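Polyprenyl synthetase (Nonlabens dokdonensis, PDB 6KD7) probably catalyses prenyl transfer as a magnesium-dependent geranylgeranyl pyrophosphate synthase, lengthening isoprenoid diphosphates. Local coordinates at residues A[224-238]-A[270-284]. Sequence-based numbering, arbitrary orientation.
Sequences EVGGDIRENKKTYLY and KKETVKVFFEQSGGA
Phe278 lies against Leu237, and their meeting marks the tightly packed part of the contact. Leu237 CG stands over one ring face, 3.9 Å from the centroid of the Phe278 ring and 25° off its normal, a CH-pi contact; Val274 CG1, from the same helix as Phe278, lies against the opposite face toward its rim. Ile229 fits as a knob into the hole formed by Lys270, Lys271, Val274 and Phe278: with CG1 beside the backbone N (chi1 -69°), its CD1 arrives 3.8 Å from Val274 CG1, tip to tip. Helix 248-254 adds Leu251 against Val274. The side chain of Leu237 is about 12 Å from a bound magnesium ion.

The looser, partly exposed corner is polar, built by Glu224, Arg230 and Lys271. Extended over Gly226, where a CB would collide with its CD, Lys271 gives NZ to Glu224 OE2 (2.8 Å) through the anti lone pair and to Val225 O (3.0 Å) in the carbonyl plane. The syn lone pairs of Glu224 serve Arg230, whose NE and NH2 grip the carboxylate side-on within 2° of the guanidinium plane. A glutamine in place of Glu224 would remove the carboxylate charge and would probably leave Lys271 NZ and Arg230 NE, 4.8 Å apart, without the anion between them. Lys270 is buried, its extended chain bringing NZ to Asn232 OD1 in a doubtfully short hydrogen bond (2.5 Å) and to a water that links it to Arg230 O.

Asn232, with positive phi, ends helix 227-230 in a Schellman motif, Lys233 N bonding Asp228 O and Asn232 N bonding Ile229 O. The arrangement joins the connection after helix 188-215, and the start of helix 236-241, to helices 264-281 and 283-303 within the all-helical polyprenyl synthetase fold.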
loop_
_atom_site.group_PDB
_atom_site.type_symbol
_atom_site.label_atom_id
_atom_site.label_comp_id
_atom_site.label_asym_id
_atom_site.label_seq_id
_atom_site.Cartn_x
_atom_site.Cartn_y
_atom_site.Cartn_z
ATOM N N GLU A 224 -0.627 -26.233 10.358
ATOM C CA GLU A 224 -0.879 -25.460 11.587
ATOM C C GLU A 224 -2.020 -26.130 12.341
ATOM O O GLU A 224 -2.985 -26.508 11.717
ATOM C CB GLU A 224 -1.268 -24.046 11.157
ATOM C CG GLU A 224 -2.254 -23.347 12.066
ATOM C CD GLU A 224 -2.785 -22.021 11.549
ATOM O OE1 GLU A 224 -2.710 -21.781 10.350
ATOM O OE2 GLU A 224 -3.280 -21.252 12.360
ATOM N N VAL A 225 -1.903 -26.279 13.648
ATOM C CA VAL A 225 -3.066 -26.835 14.382
ATOM C C VAL A 225 -4.058 -25.682 14.540
ATOM O O VAL A 225 -3.635 -24.602 14.910
ATOM C CB VAL A 225 -2.651 -27.435 15.733
ATOM C CG1 VAL A 225 -3.845 -27.959 16.497
ATOM C CG2 VAL A 225 -1.628 -28.532 15.548
ATOM N N GLY A 226 -5.327 -25.922 14.248
ATOM C CA GLY A 226 -6.378 -24.891 14.357
ATOM C C GLY A 226 -6.435 -23.894 13.200
ATOM O O GLY A 226 -7.092 -22.871 13.382
ATOM N N GLY A 227 -5.846 -24.182 12.038
ATOM C CA GLY A 227 -5.944 -23.317 10.841
ATOM C C GLY A 227 -7.385 -23.146 10.380
ATOM O O GLY A 227 -7.830 -22.022 10.058
ATOM N N ASP A 228 -8.147 -24.218 10.369
ATOM C CA ASP A 228 -9.552 -24.127 9.962
ATOM C C ASP A 228 -10.288 -23.194 10.947
ATOM O O ASP A 228 -11.144 -22.392 10.496
ATOM C CB ASP A 228 -10.170 -25.516 9.887
ATOM C CG ASP A 228 -9.677 -26.374 8.736
ATOM O OD1 ASP A 228 -9.105 -25.791 7.810
ATOM O OD2 ASP A 228 -9.914 -27.612 8.799
ATOM N N ILE A 229 -10.001 -23.311 12.237
ATOM C CA ILE A 229 -10.635 -22.460 13.272
ATOM C C ILE A 229 -10.241 -20.990 13.032
ATOM O O ILE A 229 -11.150 -20.140 12.877
ATOM C CB ILE A 229 -10.274 -22.923 14.681
ATOM C CG1 ILE A 229 -10.933 -24.269 15.003
ATOM C CG2 ILE A 229 -10.744 -21.842 15.646
ATOM C CD1 ILE A 229 -10.372 -24.981 16.225
ATOM N N ARG A 230 -8.952 -20.718 12.929
ATOM C CA ARG A 230 -8.449 -19.354 12.710
ATOM C C ARG A 230 -9.121 -18.729 11.482
ATOM O O ARG A 230 -9.432 -17.506 11.519
ATOM C CB ARG A 230 -6.943 -19.381 12.548
ATOM C CG ARG A 230 -6.384 -18.009 12.212
ATOM C CD ARG A 230 -4.871 -17.986 12.306
ATOM N NE ARG A 230 -4.331 -18.823 11.260
ATOM C CZ ARG A 230 -4.390 -18.547 9.963
ATOM N NH1 ARG A 230 -4.942 -17.424 9.507
ATOM N NH2 ARG A 230 -3.885 -19.419 9.113
ATOM N N GLU A 231 -9.339 -19.506 10.423
ATOM C CA GLU A 231 -9.847 -18.969 9.134
ATOM C C GLU A 231 -11.363 -19.110 9.076
ATOM O O GLU A 231 -11.949 -18.797 8.059
ATOM C CB GLU A 231 -9.185 -19.691 7.973
ATOM C CG GLU A 231 -7.704 -19.388 7.866
ATOM C CD GLU A 231 -7.035 -19.933 6.604
ATOM O OE1 GLU A 231 -7.586 -20.882 5.998
ATOM O OE2 GLU A 231 -5.954 -19.417 6.235
ATOM N N ASN A 232 -11.981 -19.567 10.154
ATOM C CA ASN A 232 -13.445 -19.735 10.217
ATOM C C ASN A 232 -13.921 -20.623 9.065
ATOM O O ASN A 232 -15.027 -20.365 8.586
ATOM C CB ASN A 232 -14.162 -18.370 10.233
ATOM C CG ASN A 232 -13.667 -17.508 11.373
ATOM O OD1 ASN A 232 -13.613 -17.960 12.529
ATOM N ND2 ASN A 232 -13.237 -16.304 11.046
ATOM N N LYS A 233 -13.188 -21.687 8.715
ATOM C CA LYS A 233 -13.664 -22.651 7.683
ATOM C C LYS A 233 -14.738 -23.514 8.319
ATOM O O LYS A 233 -14.505 -24.083 9.406
ATOM C CB LYS A 233 -12.541 -23.523 7.140
ATOM C CG LYS A 233 -11.563 -22.780 6.254
ATOM C CD LYS A 233 -11.479 -23.284 4.822
ATOM C CE LYS A 233 -10.064 -23.179 4.276
ATOM N NZ LYS A 233 -9.657 -21.771 4.020
ATOM N N LYS A 234 -15.892 -23.581 7.694
ATOM C CA LYS A 234 -17.035 -24.357 8.233
ATOM C C LYS A 234 -16.859 -25.824 7.796
ATOM O O LYS A 234 -17.411 -26.211 6.740
ATOM C CB LYS A 234 -18.320 -23.687 7.730
ATOM C CG LYS A 234 -18.636 -22.344 8.396
ATOM C CD LYS A 234 -20.011 -21.791 8.044
ATOM C CE LYS A 234 -20.130 -21.349 6.601
ATOM N NZ LYS A 234 -19.359 -20.106 6.381
ATOM N N THR A 235 -16.015 -26.565 8.509
ATOM C CA THR A 235 -15.711 -27.979 8.188
ATOM C C THR A 235 -16.696 -28.883 8.924
ATOM O O THR A 235 -17.548 -28.373 9.666
ATOM C CB THR A 235 -14.273 -28.332 8.527
ATOM O OG1 THR A 235 -14.127 -28.324 9.942
ATOM C CG2 THR A 235 -13.255 -27.429 7.873
ATOM N N TYR A 236 -16.585 -30.189 8.714
ATOM C CA TYR A 236 -17.569 -31.140 9.281
ATOM C C TYR A 236 -17.585 -30.981 10.799
ATOM O O TYR A 236 -18.649 -31.019 11.385
ATOM C CB TYR A 236 -17.218 -32.570 8.871
ATOM C CG TYR A 236 -18.312 -33.577 9.099
ATOM C CD1 TYR A 236 -19.278 -33.809 8.140
ATOM C CD2 TYR A 236 -18.376 -34.301 10.272
ATOM C CE1 TYR A 236 -20.289 -34.729 8.341
ATOM C CE2 TYR A 236 -19.371 -35.232 10.487
ATOM C CZ TYR A 236 -20.333 -35.444 9.520
ATOM O OH TYR A 236 -21.312 -36.355 9.742
ATOM N N LEU A 237 -16.416 -30.740 11.375
ATOM C CA LEU A 237 -16.255 -30.581 12.835
ATOM C C LEU A 237 -17.121 -29.402 13.305
ATOM O O LEU A 237 -17.886 -29.591 14.234
ATOM C CB LEU A 237 -14.766 -30.292 13.023
ATOM C CG LEU A 237 -14.152 -30.554 14.388
ATOM C CD1 LEU A 237 -14.673 -31.843 14.984
ATOM C CD2 LEU A 237 -12.643 -30.582 14.276
ATOM N N TYR A 238 -17.056 -28.256 12.632
ATOM C CA TYR A 238 -17.888 -27.086 13.017
ATOM C C TYR A 238 -19.373 -27.318 12.724
ATOM O O TYR A 238 -20.186 -27.050 13.590
ATOM C CB TYR A 238 -17.416 -25.826 12.294
ATOM C CG TYR A 238 -18.331 -24.635 12.412
ATOM C CD1 TYR A 238 -19.332 -24.412 11.489
ATOM C CD2 TYR A 238 -18.186 -23.720 13.438
ATOM C CE1 TYR A 238 -20.169 -23.316 11.580
ATOM C CE2 TYR A 238 -19.016 -22.621 13.549
ATOM C CZ TYR A 238 -20.012 -22.419 12.615
ATOM O OH TYR A 238 -20.837 -21.347 12.702
ATOM N N LYS A 270 -8.897 -18.550 21.055
ATOM C CA LYS A 270 -10.033 -18.951 20.196
ATOM C C LYS A 270 -9.882 -20.436 19.847
ATOM O O LYS A 270 -10.857 -21.160 19.967
ATOM C CB LYS A 270 -10.025 -18.122 18.910
ATOM C CG LYS A 270 -11.124 -18.475 17.922
ATOM C CD LYS A 270 -11.090 -17.682 16.647
ATOM C CE LYS A 270 -12.242 -18.015 15.730
ATOM N NZ LYS A 270 -12.233 -17.182 14.514
ATOM N N LYS A 271 -8.674 -20.863 19.490
ATOM C CA LYS A 271 -8.444 -22.281 19.120
ATOM C C LYS A 271 -8.719 -23.197 20.315
ATOM O O LYS A 271 -9.472 -24.150 20.136
ATOM C CB LYS A 271 -7.011 -22.464 18.627
ATOM C CG LYS A 271 -6.675 -21.722 17.345
ATOM C CD LYS A 271 -5.271 -21.964 16.872
ATOM C CE LYS A 271 -4.966 -21.290 15.556
ATOM N NZ LYS A 271 -3.595 -21.589 15.103
ATOM N N GLU A 272 -8.212 -22.854 21.499
ATOM C CA GLU A 272 -8.437 -23.703 22.706
ATOM C C GLU A 272 -9.919 -23.721 23.027
ATOM O O GLU A 272 -10.479 -24.814 23.232
ATOM C CB GLU A 272 -7.543 -23.297 23.883
ATOM C CG GLU A 272 -6.068 -23.641 23.653
ATOM C CD GLU A 272 -5.782 -24.985 22.949
ATOM O OE1 GLU A 272 -6.442 -26.030 23.296
ATOM O OE2 GLU A 272 -4.927 -24.995 22.013
ATOM N N THR A 273 -10.591 -22.578 22.955
ATOM C CA THR A 273 -12.008 -22.497 23.368
ATOM C C THR A 273 -12.879 -23.232 22.361
ATOM O O THR A 273 -13.811 -23.989 22.793
ATOM C CB THR A 273 -12.475 -21.044 23.501
ATOM O OG1 THR A 273 -11.511 -20.334 24.279
ATOM C CG2 THR A 273 -13.846 -20.976 24.118
ATOM N N VAL A 274 -12.635 -23.004 21.063
ATOM C CA VAL A 274 -13.454 -23.689 20.019
ATOM C C VAL A 274 -13.189 -25.201 20.098
ATOM O O VAL A 274 -14.158 -25.968 20.053
ATOM C CB VAL A 274 -13.184 -23.116 18.625
ATOM C CG1 VAL A 274 -13.837 -23.968 17.544
ATOM C CG2 VAL A 274 -13.665 -21.680 18.554
ATOM N N LYS A 275 -11.932 -25.626 20.246
ATOM C CA LYS A 275 -11.612 -27.078 20.430
ATOM C C LYS A 275 -12.474 -27.628 21.569
ATOM O O LYS A 275 -13.192 -28.652 21.350
ATOM C CB LYS A 275 -10.114 -27.297 20.611
ATOM C CG LYS A 275 -9.350 -27.216 19.296
ATOM C CD LYS A 275 -7.858 -27.097 19.435
ATOM C CE LYS A 275 -7.276 -28.290 20.157
ATOM N NZ LYS A 275 -5.856 -28.455 19.787
ATOM N N VAL A 276 -12.569 -26.905 22.687
ATOM C CA VAL A 276 -13.373 -27.413 23.836
ATOM C C VAL A 276 -14.837 -27.491 23.424
ATOM O O VAL A 276 -15.482 -28.505 23.780
ATOM C CB VAL A 276 -13.157 -26.571 25.109
ATOM C CG1 VAL A 276 -14.138 -26.986 26.197
ATOM C CG2 VAL A 276 -11.704 -26.657 25.582
ATOM N N PHE A 277 -15.365 -26.504 22.707
ATOM C CA PHE A 277 -16.778 -26.564 22.233
ATOM C C PHE A 277 -16.981 -27.756 21.289
ATOM O O PHE A 277 -18.038 -28.394 21.300
ATOM C CB PHE A 277 -17.201 -25.276 21.523
ATOM C CG PHE A 277 -17.562 -24.160 22.467
ATOM C CD1 PHE A 277 -18.541 -24.346 23.434
ATOM C CD2 PHE A 277 -16.907 -22.938 22.413
ATOM C CE1 PHE A 277 -18.853 -23.326 24.318
ATOM C CE2 PHE A 277 -17.229 -21.917 23.295
ATOM C CZ PHE A 277 -18.202 -22.113 24.237
ATOM N N PHE A 278 -15.991 -28.042 20.457
ATOM C CA PHE A 278 -16.062 -29.181 19.508
ATOM C C PHE A 278 -16.277 -30.474 20.322
ATOM O O PHE A 278 -17.222 -31.178 19.958
ATOM C CB PHE A 278 -14.832 -29.227 18.598
ATOM C CG PHE A 278 -14.793 -28.202 17.491
ATOM C CD1 PHE A 278 -15.923 -27.514 17.096
ATOM C CD2 PHE A 278 -13.618 -28.000 16.781
ATOM C CE1 PHE A 278 -15.868 -26.605 16.051
ATOM C CE2 PHE A 278 -13.565 -27.115 15.722
ATOM C CZ PHE A 278 -14.694 -26.415 15.363
ATOM N N GLU A 279 -15.482 -30.720 21.381
ATOM C CA GLU A 279 -15.613 -31.914 22.275
ATOM C C GLU A 279 -16.991 -31.850 22.930
ATOM O O GLU A 279 -17.862 -32.699 22.589
ATOM C CB GLU A 279 -14.503 -32.023 23.324
ATOM C CG GLU A 279 -13.211 -31.408 22.858
ATOM C CD GLU A 279 -11.948 -31.717 23.632
ATOM O OE1 GLU A 279 -11.552 -32.888 23.633
ATOM O OE2 GLU A 279 -11.324 -30.761 24.171
ATOM N N GLN A 280 -17.232 -30.827 23.749
ATOM C CA GLN A 280 -18.429 -30.784 24.619
ATOM C C GLN A 280 -19.691 -30.829 23.763
ATOM O O GLN A 280 -20.646 -31.396 24.221
ATOM C CB GLN A 280 -18.417 -29.565 25.542
ATOM C CG GLN A 280 -17.293 -29.597 26.572
ATOM C CD GLN A 280 -17.325 -28.374 27.462
ATOM O OE1 GLN A 280 -18.033 -27.402 27.192
ATOM N NE2 GLN A 280 -16.546 -28.411 28.532
ATOM N N SER A 281 -19.720 -30.289 22.553
ATOM C CA SER A 281 -20.966 -30.263 21.748
ATOM C C SER A 281 -21.339 -31.661 21.249
ATOM O O SER A 281 -22.492 -31.827 20.846
ATOM C CB SER A 281 -20.836 -29.333 20.573
ATOM O OG SER A 281 -19.785 -29.752 19.723
ATOM N N GLY A 282 -20.384 -32.586 21.133
ATOM C CA GLY A 282 -20.604 -33.861 20.415
ATOM C C GLY A 282 -20.093 -33.833 18.980
ATOM O O GLY A 282 -20.132 -34.883 18.329
ATOM N N GLY A 283 -19.618 -32.675 18.509
ATOM C CA GLY A 283 -19.123 -32.474 17.138
ATOM C C GLY A 283 -17.894 -33.318 16.853
ATOM O O GLY A 283 -17.824 -33.885 15.747
ATOM N N ALA A 284 -16.943 -33.376 17.780
ATOM C CA ALA A 284 -15.701 -34.162 17.610
ATOM C C ALA A 284 -16.057 -35.653 17.455
ATOM O O ALA A 284 -15.629 -36.286 16.486
ATOM C CB ALA A 284 -14.792 -33.940 18.778
HETATM O O HOH W 1 -9.850 -16.270 13.825
#